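Local coordinates for penicillin-binding protein 1A (Mycobacterium tuberculosis, PDB 5CXW), which builds cross-linked peptidoglycan for the mycobacterial cell wall and is represented here by its penicillin-sensitive transpeptidase part, at residues A[61-65]-A[87-91]; A[114-120]-A[138-144]; A[188-192]-A[206-210]; A[276-280]-A[341-346]. All blocks are in the same frame, centred on the assembly; numbering follows the deposited sequence. Where two conformers were deposited one is given.

Contact 1 of 4, residues A[61-65]-A[87-91]; sequences RAAVV and DFAQA
Arg-61 and Phe-88 meet at one end of this contact, where the aliphatic part of the arginine lies over the phenylalanine ring. This is a CH-pi approach: Arg-61 CB sits 4.3 Å from the centroid of the Phe-88 ring, over one face but displaced to the rim. The first torsion (chi1 -63°) puts Arg-61 CG 3.7 Å from Phe-88 CE2; a bend at chi2 keeps CD close to the same carbon and leads the guanidinium past it, its plane almost perpendicular to the aromatic one. The charge itself is tied down by NH1, hydrogen-bonded to the carbonyl of Pro-58.

The remaining cross-contacts are apolar and use small groups. Ala-63 CB fits against the middle of the turn, 4.0 Å from Phe-88 CB and 3.7 Å from Ala-89 N. Next along the strand, Val-65 CG2 touches Ala-89 CB at 3.8 Å.

Hydrogen bonds hold the loop rather than cross to the strand. Asp-87 to Gln-90 form a type I beta turn, closed from Gln-90 N to Asp-87 O, and Asp-87 OD1 takes the N-H of Ala-89 at 2.9 Å in an Asx turn. Together they hold Phe-88 and Ala-89 against the alternate residues on one face of strand 60-67. Helix 39-53 packs on Ala-62 and Val-64 of the other face, as befits the central antiparallel sheet of a penicillin-binding transpeptidase domain.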
loop_
_atom_site.group_PDB
_atom_site.type_symbol
_atom_site.label_atom_id
_atom_site.label_comp_id
_atom_site.label_asym_id
_atom_site.label_seq_id
_atom_site.Cartn_x
_atom_site.Cartn_y
_atom_site.Cartn_z
ATOM N N ARG A 61 7.278 14.948 5.192
ATOM C CA ARG A 61 7.955 13.653 5.271
ATOM C C ARG A 61 7.404 12.736 4.200
ATOM O O ARG A 61 6.269 12.917 3.709
ATOM C CB ARG A 61 7.749 13.032 6.643
ATOM C CG ARG A 61 8.353 13.856 7.803
ATOM C CD ARG A 61 9.852 13.681 7.826
ATOM N NE ARG A 61 10.435 14.412 8.957
ATOM C CZ ARG A 61 10.697 15.704 8.982
ATOM N NH1 ARG A 61 10.418 16.513 7.928
ATOM N NH2 ARG A 61 11.224 16.226 10.090
ATOM N N ALA A 62 8.206 11.741 3.832
ATOM C CA ALA A 62 7.743 10.673 2.923
ATOM C C ALA A 62 8.211 9.313 3.397
ATOM O O ALA A 62 9.186 9.204 4.156
ATOM C CB ALA A 62 8.229 10.923 1.488
ATOM N N ALA A 63 7.528 8.272 2.968
ATOM C CA ALA A 63 7.988 6.913 3.151
ATOM C C ALA A 63 7.685 6.095 1.902
ATOM O O ALA A 63 6.617 6.302 1.278
ATOM C CB ALA A 63 7.320 6.297 4.361
ATOM N N VAL A 64 8.618 5.198 1.537
ATOM C CA VAL A 64 8.497 4.357 0.343
ATOM C C VAL A 64 8.936 2.943 0.690
ATOM O O VAL A 64 10.001 2.735 1.274
ATOM C CB VAL A 64 9.425 4.836 -0.780
ATOM C CG1 VAL A 64 9.209 4.035 -2.055
ATOM C CG2 VAL A 64 9.234 6.318 -1.084
ATOM N N VAL A 65 8.117 1.962 0.377
ATOM C CA VAL A 65 8.501 0.554 0.503
ATOM C C VAL A 65 8.155 -0.186 -0.778
ATOM O O VAL A 65 7.030 -0.055 -1.281
ATOM C CB VAL A 65 7.781 -0.114 1.685
ATOM C CG1 VAL A 65 8.242 -1.578 1.813
ATOM C CG2 VAL A 65 8.085 0.637 2.953
ATOM N N ASP A 87 11.105 6.208 11.990
ATOM C CA ASP A 87 10.936 5.434 10.756
ATOM C C ASP A 87 9.467 5.582 10.310
ATOM O O ASP A 87 8.558 4.933 10.836
ATOM C CB ASP A 87 11.311 3.964 10.946
ATOM C CG ASP A 87 11.266 3.144 9.617
ATOM O OD1 ASP A 87 10.583 3.572 8.644
ATOM O OD2 ASP A 87 11.813 2.015 9.598
ATOM N N PHE A 88 9.240 6.458 9.347
ATOM C CA PHE A 88 7.866 6.684 8.813
ATOM C C PHE A 88 7.269 5.546 7.994
ATOM O O PHE A 88 6.053 5.579 7.742
ATOM C CB PHE A 88 7.741 7.958 8.013
ATOM C CG PHE A 88 7.549 9.150 8.887
ATOM C CD1 PHE A 88 6.304 9.383 9.437
ATOM C CD2 PHE A 88 8.631 9.882 9.284
ATOM C CE1 PHE A 88 6.111 10.462 10.316
ATOM C CE2 PHE A 88 8.456 10.967 10.159
ATOM C CZ PHE A 88 7.188 11.236 10.644
ATOM N N ALA A 89 8.096 4.576 7.588
ATOM C CA ALA A 89 7.615 3.366 6.947
ATOM C C ALA A 89 7.003 2.364 7.930
ATOM O O ALA A 89 6.377 1.392 7.492
ATOM C CB ALA A 89 8.734 2.669 6.144
ATOM N N GLN A 90 7.212 2.598 9.211
ATOM C CA GLN A 90 6.700 1.799 10.293
ATOM C C GLN A 90 5.617 2.478 11.107
ATOM O O GLN A 90 4.998 1.808 11.967
ATOM C CB GLN A 90 7.840 1.402 11.239
ATOM C CG GLN A 90 8.878 0.496 10.590
ATOM C CD GLN A 90 8.367 -0.907 10.289
ATOM O OE1 GLN A 90 7.508 -1.448 11.007
ATOM N NE2 GLN A 90 8.874 -1.510 9.225
ATOM N N ALA A 91 5.353 3.751 10.823
ATOM C CA ALA A 91 4.371 4.525 11.574
ATOM C C ALA A 91 2.966 4.070 11.299
ATOM O O ALA A 91 2.639 3.672 10.163
ATOM C CB ALA A 91 4.519 6.009 11.228
#

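Contact 2 of 4, residues A[114-120]-A[138-144]; sequences LGYQVDS and CGTCNIA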
loop_
_atom_site.group_PDB
_atom_site.type_symbol
_atom_site.label_atom_id
_atom_site.label_comp_id
_atom_site.label_asym_id
_atom_site.label_seq_id
_atom_site.Cartn_x
_atom_site.Cartn_y
_atom_site.Cartn_z
ATOM N N LEU A 114 -17.076 -7.097 -10.809
ATOM C CA LEU A 114 -16.705 -5.722 -11.229
ATOM C C LEU A 114 -17.836 -4.947 -11.854
ATOM O O LEU A 114 -17.834 -3.733 -11.810
ATOM C CB LEU A 114 -15.477 -5.727 -12.134
ATOM C CG LEU A 114 -14.196 -6.199 -11.534
ATOM C CD1 LEU A 114 -13.070 -6.028 -12.530
ATOM C CD2 LEU A 114 -13.829 -5.564 -10.201
ATOM N N GLY A 115 -18.824 -5.645 -12.417
ATOM C CA GLY A 115 -19.963 -5.012 -13.039
ATOM C C GLY A 115 -21.146 -4.712 -12.132
ATOM O O GLY A 115 -22.166 -4.189 -12.626
ATOM N N TYR A 116 -21.024 -4.987 -10.834
ATOM C CA TYR A 116 -22.066 -4.692 -9.855
ATOM C C TYR A 116 -22.304 -3.181 -9.830
ATOM O O TYR A 116 -21.380 -2.406 -9.572
ATOM C CB TYR A 116 -21.683 -5.236 -8.464
ATOM C CG TYR A 116 -22.711 -4.894 -7.419
ATOM C CD1 TYR A 116 -24.031 -5.287 -7.557
ATOM C CD2 TYR A 116 -22.340 -4.160 -6.289
ATOM C CE1 TYR A 116 -24.960 -4.981 -6.563
ATOM C CE2 TYR A 116 -23.260 -3.893 -5.265
ATOM C CZ TYR A 116 -24.543 -4.240 -5.432
ATOM O OH TYR A 116 -25.406 -3.887 -4.391
ATOM N N GLN A 117 -23.546 -2.766 -10.074
ATOM C CA GLN A 117 -23.881 -1.328 -10.175
ATOM C C GLN A 117 -24.280 -0.807 -8.822
ATOM O O GLN A 117 -25.172 -1.393 -8.167
ATOM C CB GLN A 117 -25.066 -1.181 -11.118
ATOM C CG GLN A 117 -24.776 -1.544 -12.549
ATOM C CD GLN A 117 -24.000 -0.463 -13.242
ATOM O OE1 GLN A 117 -24.165 0.731 -12.956
ATOM N NE2 GLN A 117 -23.081 -0.861 -14.112
ATOM N N VAL A 118 -23.671 0.313 -8.428
ATOM C CA VAL A 118 -23.860 0.933 -7.116
ATOM C C VAL A 118 -24.239 2.398 -7.267
ATOM O O VAL A 118 -23.722 3.082 -8.152
ATOM C CB VAL A 118 -22.566 0.874 -6.285
ATOM C CG1 VAL A 118 -22.823 1.375 -4.879
ATOM C CG2 VAL A 118 -22.045 -0.540 -6.243
ATOM N N ASP A 119 -25.182 2.878 -6.438
ATOM C CA ASP A 119 -25.551 4.284 -6.450
ATOM C C ASP A 119 -24.399 5.106 -5.849
ATOM O O ASP A 119 -23.826 4.688 -4.879
ATOM C CB ASP A 119 -26.790 4.449 -5.574
ATOM C CG ASP A 119 -27.281 5.893 -5.499
ATOM O OD1 ASP A 119 -26.891 6.760 -6.235
ATOM O OD2 ASP A 119 -28.198 6.123 -4.694
ATOM N N SER A 120 -24.037 6.237 -6.474
ATOM C CA SER A 120 -22.978 7.093 -5.946
ATOM C C SER A 120 -23.458 8.342 -5.233
ATOM O O SER A 120 -22.663 9.204 -4.885
ATOM C CB SER A 120 -22.006 7.496 -7.071
ATOM O OG SER A 120 -22.612 8.288 -8.006
ATOM N N CYS A 138 -21.196 9.418 -10.243
ATOM C CA CYS A 138 -21.364 8.795 -11.546
ATOM C C CYS A 138 -22.828 8.463 -11.783
ATOM O O CYS A 138 -23.128 7.715 -12.694
ATOM C CB CYS A 138 -20.491 7.558 -11.587
ATOM S SG CYS A 138 -21.040 6.268 -10.438
ATOM N N GLY A 139 -23.748 9.047 -11.016
ATOM C CA GLY A 139 -25.111 8.529 -10.897
ATOM C C GLY A 139 -25.036 7.123 -10.301
ATOM O O GLY A 139 -24.688 6.998 -9.138
ATOM N N THR A 140 -25.330 6.103 -11.097
ATOM C CA THR A 140 -25.149 4.690 -10.695
ATOM C C THR A 140 -24.114 4.128 -11.677
ATOM O O THR A 140 -24.242 4.331 -12.872
ATOM C CB THR A 140 -26.462 3.908 -10.761
ATOM O OG1 THR A 140 -27.343 4.416 -9.770
ATOM C CG2 THR A 140 -26.290 2.453 -10.456
ATOM N N CYS A 141 -23.043 3.519 -11.172
ATOM C CA CYS A 141 -21.964 2.943 -12.046
ATOM C C CYS A 141 -21.408 1.725 -11.358
ATOM O O CYS A 141 -21.633 1.546 -10.184
ATOM C CB CYS A 141 -20.826 3.921 -12.358
ATOM S SG CYS A 141 -19.880 4.541 -10.962
ATOM N N ASN A 142 -20.636 0.958 -12.068
ATOM C CA ASN A 142 -20.084 -0.233 -11.478
ATOM C C ASN A 142 -18.952 0.030 -10.494
ATOM O O ASN A 142 -18.385 1.134 -10.408
ATOM C CB ASN A 142 -19.751 -1.313 -12.509
ATOM C CG ASN A 142 -18.558 -0.964 -13.377
ATOM O OD1 ASN A 142 -17.493 -0.551 -12.886
ATOM N ND2 ASN A 142 -18.747 -1.089 -14.694
ATOM N N ILE A 143 -18.689 -0.996 -9.704
ATOM C CA ILE A 143 -17.659 -0.862 -8.669
ATOM C C ILE A 143 -16.205 -0.731 -9.188
ATOM O O ILE A 143 -15.345 -0.206 -8.474
ATOM C CB ILE A 143 -17.789 -1.945 -7.601
ATOM C CG1 ILE A 143 -17.583 -3.346 -8.136
ATOM C CG2 ILE A 143 -19.109 -1.802 -6.882
ATOM C CD1 ILE A 143 -17.617 -4.422 -7.018
ATOM N N ALA A 144 -15.927 -1.144 -10.400
ATOM C CA ALA A 144 -14.631 -0.850 -11.025
ATOM C C ALA A 144 -14.476 0.648 -11.370
ATOM O O ALA A 144 -13.428 1.269 -11.053
ATOM C CB ALA A 144 -14.435 -1.663 -12.239
HETATM O O HOH W 1 -20.858 1.673 -14.840
HETATM O O HOH W 2 -24.744 2.397 -15.113
#
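Strands 117-119 and 140-142 run antiparallel as a short two-stranded sheet, with Val-118 and Cys-141 as the hydrogen-bonded pair: Val-118 N reaches Cys-141 O at 3.0 Å in a nearly straight bond, and Cys-141 N returns one to Val-118 O. Non-hydrogen-bonded pairs flank it, Gln-117 with Asn-142 and Asp-119 with Thr-140.

Ser-120 holds one end. Its OG donates to Gly-139 O at 2.7 Å and accepts from Cys-138 N at 2.9 Å. A chi1 of 66° keeps OG beside the residue's own N, and both reach Gly-139 O; N comes in nearly end-on to the carbonyl while OG lies above its plane. Just beyond, Cys-138 SG and Cys-141 SG are joined by a disulfide at 2.1 Å.

Gln-117 folds back over the partner strand at its second torsion (-76°). Its OE1 comes 3.3 Å from Cys-141 CA. On the face of Val-118, the methyl CG2 packs with Ile-143 CG2. Leu-114 CB rests on Ala-144 CB where helix 143-149 begins, and Asn-142 caps that helix through OD1 to Glu-145 N.

The disulfide staples 138-141 to itself, while Ser-120, through Cys-138 N and Gly-139 O, ties that looped end to the other strand and probably stiffens it; where Gln-117 lies, a water links its OE1 to Thr-140 O.

Contact 3 of 4, residues A[188-192]-A[206-210]; sequences TLSED and QYQTR. With PEG (di(hydroxyethyl)ether), chain D.
Tyr-207 lays its ring across the backbone of Leu-189 and sends its hydroxyl on to Glu-191. The backbone of Leu-189 supplies the first surface: its CA stands over one face of the ring, 4.2 Å from the centroid and shifted to the rim, in a CH-pi contact. The leucine side chain starts out away from the tyrosine, yet its end returns, with CD2 3.7 Å from Tyr-207 CB. That same methyl group comes near Thr-209 OG1, at 4.3 Å, so Leu-189 bears on both residues flanking Gln-208. The leucine side chain also touches Ala-170, Ala-173 and His-174 of helix 165-176.

Between the two segments a water accepts from Leu-189 N and lies 2.9 Å from Gln-208 O, bridging the two. This joins a long loop to the short strand 208-209 of the transpeptidase domain, which pairs antiparallel, through the backbone of Thr-209 and Leu-93, with strand 93-94, the one that leads toward Ser-97, the probable acylated serine.

Glu-191 makes the polar end. Its CG is anti to the backbone N (chi1 -172°) and the chain then bends at chi2, which swings the carboxylate round to the phenol. Tyr-207 OH donates to Glu-191 OE1 at 2.6 Å, a weak bond in its geometry, with carboxylate and ring planes 73° apart. The stronger partner of this hydroxyl is Asn-199 N. Next in the chain, Gln-208 NE2 gives an almost straight bond to O4 of a di(hydroxyethyl)ether molecule, at 3.0 Å, which probably came from the crystallisation liquor.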
loop_
_atom_site.group_PDB
_atom_site.type_symbol
_atom_site.label_atom_id
_atom_site.label_comp_id
_atom_site.label_asym_id
_atom_site.label_seq_id
_atom_site.Cartn_x
_atom_site.Cartn_y
_atom_site.Cartn_z
ATOM N N THR A 188 -4.995 -4.492 14.898
ATOM C CA THR A 188 -5.286 -3.545 13.803
ATOM C C THR A 188 -6.712 -3.711 13.267
ATOM O O THR A 188 -7.290 -4.821 13.296
ATOM C CB THR A 188 -4.315 -3.685 12.643
ATOM O OG1 THR A 188 -4.358 -5.044 12.135
ATOM C CG2 THR A 188 -2.873 -3.312 13.089
ATOM N N LEU A 189 -7.238 -2.621 12.724
ATOM C CA LEU A 189 -8.549 -2.622 12.069
ATOM C C LEU A 189 -9.676 -3.076 13.049
ATOM O O LEU A 189 -10.580 -3.814 12.681
ATOM C CB LEU A 189 -8.549 -3.497 10.811
ATOM C CG LEU A 189 -7.349 -3.386 9.883
ATOM C CD1 LEU A 189 -7.550 -4.243 8.668
ATOM C CD2 LEU A 189 -7.174 -1.948 9.468
ATOM N N SER A 190 -9.576 -2.578 14.277
ATOM C CA SER A 190 -10.432 -2.961 15.406
ATOM C C SER A 190 -10.805 -1.673 16.141
ATOM O O SER A 190 -9.937 -0.985 16.690
ATOM C CB SER A 190 -9.659 -3.914 16.337
ATOM O OG SER A 190 -10.414 -4.235 17.486
ATOM N N GLU A 191 -12.092 -1.368 16.220
ATOM C CA GLU A 191 -12.506 -0.121 16.838
ATOM C C GLU A 191 -12.143 -0.077 18.306
ATOM O O GLU A 191 -11.557 0.930 18.783
ATOM C CB GLU A 191 -13.993 0.152 16.617
ATOM C CG GLU A 191 -14.418 1.561 17.089
ATOM C CD GLU A 191 -13.603 2.770 16.514
ATOM O OE1 GLU A 191 -12.903 2.690 15.465
ATOM O OE2 GLU A 191 -13.650 3.844 17.183
ATOM N N ASP A 192 -12.414 -1.177 19.018
ATOM C CA ASP A 192 -12.135 -1.243 20.458
ATOM C C ASP A 192 -10.668 -1.466 20.769
ATOM O O ASP A 192 -10.278 -1.409 21.945
ATOM C CB ASP A 192 -13.048 -2.271 21.207
ATOM C CG ASP A 192 -12.831 -3.778 20.796
ATOM O OD1 ASP A 192 -11.867 -4.165 20.092
ATOM O OD2 ASP A 192 -13.679 -4.617 21.199
ATOM N N GLN A 206 -9.584 4.818 7.524
ATOM C CA GLN A 206 -9.495 5.612 8.727
ATOM C C GLN A 206 -8.648 4.952 9.840
ATOM O O GLN A 206 -8.203 5.658 10.733
ATOM C CB GLN A 206 -10.886 6.030 9.227
ATOM C CG GLN A 206 -11.742 6.749 8.161
ATOM C CD GLN A 206 -11.786 8.279 8.290
ATOM O OE1 GLN A 206 -10.824 8.928 8.731
ATOM N NE2 GLN A 206 -12.937 8.879 7.884
ATOM N N TYR A 207 -8.393 3.644 9.752
ATOM C CA TYR A 207 -7.545 2.957 10.682
ATOM C C TYR A 207 -6.096 3.129 10.339
ATOM O O TYR A 207 -5.747 3.417 9.225
ATOM C CB TYR A 207 -7.932 1.448 10.797
ATOM C CG TYR A 207 -9.207 1.274 11.522
ATOM C CD1 TYR A 207 -9.254 1.174 12.893
ATOM C CD2 TYR A 207 -10.393 1.233 10.840
ATOM C CE1 TYR A 207 -10.440 1.119 13.568
ATOM C CE2 TYR A 207 -11.602 1.186 11.511
ATOM C CZ TYR A 207 -11.618 1.081 12.889
ATOM O OH TYR A 207 -12.833 1.011 13.514
ATOM N N GLN A 208 -5.217 2.935 11.341
ATOM C CA GLN A 208 -3.789 3.027 11.128
ATOM C C GLN A 208 -3.234 1.779 10.541
ATOM O O GLN A 208 -3.517 0.672 11.013
ATOM C CB GLN A 208 -3.080 3.305 12.453
ATOM C CG GLN A 208 -3.359 4.683 12.985
ATOM C CD GLN A 208 -2.507 4.992 14.214
ATOM O OE1 GLN A 208 -1.676 4.180 14.668
ATOM N NE2 GLN A 208 -2.692 6.174 14.739
ATOM N N THR A 209 -2.421 1.946 9.494
ATOM C CA THR A 209 -1.722 0.889 8.825
ATOM C C THR A 209 -0.318 1.414 8.481
ATOM O O THR A 209 -0.096 2.630 8.383
ATOM C CB THR A 209 -2.482 0.593 7.512
ATOM O OG1 THR A 209 -3.797 0.161 7.855
ATOM C CG2 THR A 209 -1.851 -0.504 6.600
ATOM N N ARG A 210 0.643 0.517 8.286
ATOM C CA ARG A 210 2.009 0.994 7.932
ATOM C C ARG A 210 2.179 0.945 6.413
ATOM O O ARG A 210 1.563 0.134 5.715
ATOM C CB ARG A 210 3.054 0.089 8.552
ATOM C CG ARG A 210 2.960 -0.072 10.073
ATOM C CD ARG A 210 3.951 -1.117 10.603
ATOM N NE ARG A 210 3.507 -2.460 10.207
ATOM C CZ ARG A 210 4.207 -3.587 10.338
ATOM N NH1 ARG A 210 5.385 -3.589 10.923
ATOM N NH2 ARG A 210 3.646 -4.743 9.961
HETATM O O2 PEG D . -5.138 10.640 12.384
HETATM C C3 PEG D . -4.530 9.974 13.482
HETATM C C4 PEG D . -4.035 8.641 12.995
HETATM O O4 PEG D . -4.960 7.663 13.425
HETATM O O HOH W 3 -5.485 -0.295 12.836
#

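Contact 4 of 4, residues A[276-280]-A[341-346]; sequences YSRGH and SGLPSD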
loop_
_atom_site.group_PDB
_atom_site.type_symbol
_atom_site.label_atom_id
_atom_site.label_comp_id
_atom_site.label_asym_id
_atom_site.label_seq_id
_atom_site.Cartn_x
_atom_site.Cartn_y
_atom_site.Cartn_z
ATOM N N TYR A 276 -5.157 7.600 -14.881
ATOM C CA TYR A 276 -6.252 8.414 -14.409
ATOM C C TYR A 276 -5.814 9.415 -13.350
ATOM O O TYR A 276 -6.376 10.517 -13.256
ATOM C CB TYR A 276 -7.376 7.528 -13.912
ATOM C CG TYR A 276 -8.624 8.248 -13.523
ATOM C CD1 TYR A 276 -9.551 8.577 -14.478
ATOM C CD2 TYR A 276 -8.852 8.612 -12.218
ATOM C CE1 TYR A 276 -10.711 9.269 -14.138
ATOM C CE2 TYR A 276 -10.007 9.332 -11.867
ATOM C CZ TYR A 276 -10.923 9.633 -12.818
ATOM O OH TYR A 276 -12.078 10.353 -12.500
ATOM N N SER A 277 -4.861 9.017 -12.519
ATOM C CA SER A 277 -4.323 9.802 -11.437
ATOM C C SER A 277 -3.280 10.807 -11.959
ATOM O O SER A 277 -2.114 10.748 -11.608
ATOM C CB SER A 277 -3.687 8.863 -10.401
ATOM O OG SER A 277 -4.677 7.942 -9.946
ATOM N N ARG A 278 -3.777 11.738 -12.777
ATOM C CA ARG A 278 -2.990 12.844 -13.311
ATOM C C ARG A 278 -1.785 12.338 -14.105
ATOM O O ARG A 278 -0.658 12.819 -13.964
ATOM C CB ARG A 278 -2.644 13.836 -12.207
ATOM C CG ARG A 278 -3.935 14.407 -11.625
ATOM C CD ARG A 278 -3.769 15.556 -10.636
ATOM N NE ARG A 278 -3.203 16.769 -11.211
ATOM C CZ ARG A 278 -3.901 17.804 -11.674
ATOM N NH1 ARG A 278 -5.197 17.746 -11.747
ATOM N NH2 ARG A 278 -3.269 18.833 -12.149
ATOM N N GLY A 279 -2.060 11.348 -14.953
ATOM C CA GLY A 279 -1.090 10.861 -15.962
ATOM C C GLY A 279 0.184 10.268 -15.408
ATOM O O GLY A 279 1.262 10.525 -15.928
ATOM N N HIS A 280 0.111 9.411 -14.396
ATOM C CA HIS A 280 1.279 8.808 -13.815
ATOM C C HIS A 280 1.521 7.378 -14.264
ATOM O O HIS A 280 2.094 6.561 -13.532
ATOM C CB HIS A 280 1.208 8.892 -12.286
ATOM C CG HIS A 280 1.541 10.233 -11.767
ATOM N ND1 HIS A 280 0.569 11.179 -11.500
ATOM C CD2 HIS A 280 2.730 10.774 -11.390
ATOM C CE1 HIS A 280 1.166 12.269 -11.029
ATOM N NE2 HIS A 280 2.478 12.055 -10.988
ATOM N N SER A 341 -2.648 11.783 -6.002
ATOM C CA SER A 341 -2.245 11.989 -7.412
ATOM C C SER A 341 -1.154 13.016 -7.634
ATOM O O SER A 341 -0.727 13.195 -8.789
ATOM C CB SER A 341 -3.472 12.351 -8.244
ATOM O OG SER A 341 -3.975 13.603 -7.764
ATOM N N GLY A 342 -0.727 13.683 -6.571
ATOM C CA GLY A 342 0.337 14.647 -6.621
ATOM C C GLY A 342 1.668 14.051 -6.237
ATOM O O GLY A 342 2.098 13.027 -6.795
ATOM N N LEU A 343 2.338 14.653 -5.262
ATOM C CA LEU A 343 3.695 14.163 -4.877
ATOM C C LEU A 343 3.837 12.666 -4.623
ATOM O O LEU A 343 4.818 12.108 -5.049
ATOM C CB LEU A 343 4.308 14.925 -3.690
ATOM C CG LEU A 343 4.408 16.431 -3.779
ATOM C CD1 LEU A 343 5.094 16.975 -2.533
ATOM C CD2 LEU A 343 5.115 16.874 -5.064
ATOM N N PRO A 344 2.831 11.998 -3.971
ATOM C CA PRO A 344 3.056 10.556 -3.755
ATOM C C PRO A 344 3.099 9.763 -5.071
ATOM O O PRO A 344 3.931 8.868 -5.216
ATOM C CB PRO A 344 1.848 10.123 -2.914
ATOM C CG PRO A 344 1.358 11.399 -2.273
ATOM C CD PRO A 344 1.628 12.466 -3.312
ATOM N N SER A 345 2.291 10.156 -6.050
ATOM C CA SER A 345 2.307 9.526 -7.380
ATOM C C SER A 345 3.562 9.880 -8.152
ATOM O O SER A 345 4.121 9.036 -8.841
ATOM C CB SER A 345 1.033 9.876 -8.149
ATOM O OG SER A 345 -0.098 9.281 -7.595
ATOM N N ASP A 346 4.083 11.117 -7.995
ATOM C CA ASP A 346 5.360 11.486 -8.593
ATOM C C ASP A 346 6.477 10.575 -8.071
ATOM O O ASP A 346 7.285 10.015 -8.865
ATOM C CB ASP A 346 5.728 12.952 -8.265
ATOM C CG ASP A 346 4.800 13.970 -8.877
ATOM O OD1 ASP A 346 4.275 13.786 -10.001
ATOM O OD2 ASP A 346 4.630 15.027 -8.232
#
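His-280 turns its imidazole flat onto Ser-345 and points its NE2 edge at Asp-346, so two successive residues of one helix meet a face and an edge of the same ring. Ser-345 CB sits 3.5 Å from the centroid of the His-280 ring and almost exactly on the ring normal, a CH-pi contact centred on the imidazole. At the edge, His-280 NE2 donates to Asp-346 OD1 at 2.7 Å in a bond close to straight. The carboxylate oxygen lies in the imidazole plane, but the histidine approaches it from above the carboxylate plane, the two flat groups being turned 49° from one another.

The other ring nitrogen is used within its own loop. His-280 ND1 donates to Ser-277 O at 2.7 Å, again in the ring plane, and with bonds at both nitrogens the imidazole's rotation is fixed. Since both donate, the ring is probably protonated, its charge balanced by Asp-346. Between the two nitrogens, His-280 CE1 comes 3.1 Å from Ser-341 O.

Ser-341 has a second neighbour in Arg-278, whose aliphatic chain runs alongside it with CD 3.5 Å from Ser-341 OG. Ser-277 CB faces Ser-341 CB at 4.1 Å. Ser-277 centres an inverse gamma turn directly after helix 273-276.

The contact thus ties the loop following that helix to the first turn of helix 343-356, for which Gly-342 is the N-cap residue. Ser-277 and Ser-345 both touch Thr-292 and Met-308, which belong to the main antiparallel sheet, on its outermost strand 289-296 and the neighbouring 303-312.

In the fold
All four contacts belong to the transpeptidase domain and follow one another along the chain. Contacts 1 and 3 touch: Gln-90 OE1 and Arg-210 NH1 are 3.0 Å apart, a probable hydrogen bond, and the backbone of Ala-89 and Ala-91 packs on the arginine chain. Contacts 1 and 2 lie on opposite sides of the chain's centre, their own centres about 34 Å apart. Contact 4 lies close to the antibiotic, closer than contact 2: the side chain of Ser-341 is about 6 Å from the bound penicillin V, that of Ser-120 about 12 Å from the bound penicillin V. The side chain of Ser-277 is about 10 Å from that of Ser-97, the probable acylated serine.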